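Local atomic coordinates of galectin (Danio rerio, PDB entry 6E20), a protein that binds beta-galactoside glycans as a galectin, probably acting in innate immunity, where it may recognise a viral envelope glycoprotein. Residues Met9-Gly14 against Ile89-Glu94. Residues are numbered along the deposited sequence; the frame is centred on the assembly and turned at random.
Sequences MSFKVG and ITFTNE
Phe11 presents one ring face to the edge of Phe91, whose CE1 sits 3.7 Å above the Phe11 ring plane, over its centre. The pair is edge-to-face but tilted, with ring centroids 4.8 Å apart and planes at 55°. At the rim of Phe11, near the ring plane, Ile89 O lies 3.2 Å from Phe11 CZ, a placement consistent with the slightly electropositive ring edge facing a carbonyl oxygen, while the Ile89 methyl CG2 packs against Phe11 CE2. The Phe91 ring is itself bounded on two sides: Val13 CG2 covers one face, 4.0 Å from the ring centroid and offset toward the rim, in a CH-pi contact, and Phe11 O lies near the ring plane, at the edge. Phe91 reaches this place with its CG set between the backbone N and the carbonyl carbon (chi1 79°), which lays the ring against the 11-13 backbone, its CZ near Val13 N and Phe11 O. Val13 CG2 also touches the backbone where Thr92 passes into Asn93. Beside these apolar contacts the two segments are joined by a weak hydrogen bond from Gly14 N to Phe91 O (3.3 Å, 139° at the hydrogen), and the same oxygen receives a CA-H contact from Val13. Beyond the two segments, Leu17 and Ile133 also touch Phe11, and the Phe91 ring meets that of Phe96. Strand 9-12 pairs with 116-124 in one sheet, and strand 85-91 belongs to the other, so the aromatic pair bridges the two sheets where strand 85-91 ends, at one end of the galectin beta-sandwich, a jelly-roll-like lectin fold, away from the glycan pocket.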
loop_
_atom_site.group_PDB
_atom_site.type_symbol
_atom_site.label_atom_id
_atom_site.label_comp_id
_atom_site.label_asym_id
_atom_site.label_seq_id
_atom_site.Cartn_x
_atom_site.Cartn_y
_atom_site.Cartn_z
ATOM N N MET B 9 -7.668 1.173 1.826
ATOM C CA MET B 9 -6.920 0.258 2.730
ATOM C C MET B 9 -7.204 0.684 4.181
ATOM O O MET B 9 -6.490 1.512 4.703
ATOM C CB MET B 9 -5.424 0.314 2.420
ATOM C CG MET B 9 -4.650 -0.856 2.972
ATOM S SD MET B 9 -2.906 -0.812 2.510
ATOM C CE MET B 9 -2.305 -2.206 3.461
ATOM N N SER B 10 -8.274 0.174 4.780
ATOM C CA SER B 10 -8.847 0.695 6.051
ATOM C C SER B 10 -7.851 0.572 7.217
ATOM O O SER B 10 -7.334 -0.490 7.465
ATOM C CB SER B 10 -10.162 0.035 6.337
ATOM O OG SER B 10 -11.122 0.504 5.392
ATOM N N PHE B 11 -7.602 1.674 7.899
ATOM C CA PHE B 11 -6.771 1.753 9.126
ATOM C C PHE B 11 -7.694 2.116 10.292
ATOM O O PHE B 11 -8.206 3.261 10.340
ATOM C CB PHE B 11 -5.670 2.794 8.921
ATOM C CG PHE B 11 -4.708 2.974 10.064
ATOM C CD1 PHE B 11 -4.300 1.901 10.843
ATOM C CD2 PHE B 11 -4.165 4.230 10.317
ATOM C CE1 PHE B 11 -3.391 2.085 11.875
ATOM C CE2 PHE B 11 -3.260 4.415 11.348
ATOM C CZ PHE B 11 -2.867 3.336 12.113
ATOM N N LYS B 12 -7.913 1.149 11.178
ATOM C CA LYS B 12 -8.914 1.247 12.272
ATOM C C LYS B 12 -8.199 1.341 13.619
ATOM O O LYS B 12 -7.045 0.887 13.739
ATOM C CB LYS B 12 -9.845 0.033 12.254
ATOM C CG LYS B 12 -10.452 -0.316 10.895
ATOM C CD LYS B 12 -11.222 -1.639 10.867
ATOM C CE LYS B 12 -12.167 -1.827 12.044
ATOM N NZ LYS B 12 -12.786 -3.178 12.068
ATOM N N VAL B 13 -8.908 1.871 14.616
ATOM C CA VAL B 13 -8.467 1.876 16.039
ATOM C C VAL B 13 -8.078 0.452 16.432
ATOM O O VAL B 13 -8.931 -0.431 16.261
ATOM C CB VAL B 13 -9.576 2.462 16.934
ATOM C CG1 VAL B 13 -9.523 1.941 18.368
ATOM C CG2 VAL B 13 -9.505 3.976 16.885
ATOM N N GLY B 14 -6.822 0.241 16.832
ATOM C CA GLY B 14 -6.311 -1.029 17.375
ATOM C C GLY B 14 -5.292 -1.696 16.472
ATOM O O GLY B 14 -4.629 -2.640 16.925
ATOM N N ILE B 89 2.571 3.240 13.299
ATOM C CA ILE B 89 1.506 4.157 13.789
ATOM C C ILE B 89 0.388 3.292 14.343
ATOM O O ILE B 89 -0.143 2.454 13.586
ATOM C CB ILE B 89 1.018 5.115 12.686
ATOM C CG1 ILE B 89 2.205 5.874 12.091
ATOM C CG2 ILE B 89 -0.072 6.066 13.197
ATOM C CD1 ILE B 89 1.818 6.924 11.104
ATOM N N THR B 90 0.101 3.485 15.627
ATOM C CA THR B 90 -1.065 2.946 16.346
ATOM C C THR B 90 -2.022 4.107 16.623
ATOM O O THR B 90 -1.545 5.210 16.931
ATOM C CB THR B 90 -0.595 2.327 17.667
ATOM O OG1 THR B 90 0.433 1.386 17.352
ATOM C CG2 THR B 90 -1.719 1.648 18.403
ATOM N N PHE B 91 -3.327 3.904 16.603
ATOM C CA PHE B 91 -4.204 4.972 17.145
ATOM C C PHE B 91 -5.412 4.434 17.885
ATOM O O PHE B 91 -5.823 3.271 17.729
ATOM C CB PHE B 91 -4.649 5.965 16.071
ATOM C CG PHE B 91 -5.775 5.537 15.172
ATOM C CD1 PHE B 91 -5.589 4.526 14.241
ATOM C CD2 PHE B 91 -6.968 6.238 15.162
ATOM C CE1 PHE B 91 -6.606 4.182 13.358
ATOM C CE2 PHE B 91 -7.980 5.900 14.273
ATOM C CZ PHE B 91 -7.798 4.873 13.373
ATOM N N THR B 92 -5.948 5.359 18.668
ATOM C CA THR B 92 -7.124 5.221 19.543
ATOM C C THR B 92 -8.007 6.400 19.161
ATOM O O THR B 92 -7.494 7.282 18.439
ATOM C CB THR B 92 -6.678 5.232 21.014
ATOM O OG1 THR B 92 -6.018 6.483 21.240
ATOM C CG2 THR B 92 -5.728 4.106 21.365
ATOM N N ASN B 93 -9.239 6.455 19.665
ATOM C CA ASN B 93 -10.122 7.639 19.502
ATOM C C ASN B 93 -9.336 8.893 19.905
ATOM O O ASN B 93 -9.588 9.968 19.324
ATOM C CB ASN B 93 -11.379 7.541 20.369
ATOM C CG ASN B 93 -12.278 6.384 19.997
ATOM O OD1 ASN B 93 -13.452 6.587 19.690
ATOM N ND2 ASN B 93 -11.755 5.169 20.034
ATOM N N GLU B 94 -8.445 8.773 20.893
ATOM C CA GLU B 94 -7.779 9.940 21.545
ATOM C C GLU B 94 -6.539 10.367 20.743
ATOM O O GLU B 94 -6.352 11.591 20.558
ATOM C CB GLU B 94 -7.401 9.628 22.996
ATOM C CG GLU B 94 -8.595 9.327 23.903
ATOM C CD GLU B 94 -9.229 7.958 23.703
ATOM O OE1 GLU B 94 -8.500 6.995 23.371
ATOM O OE2 GLU B 94 -10.452 7.868 23.871
#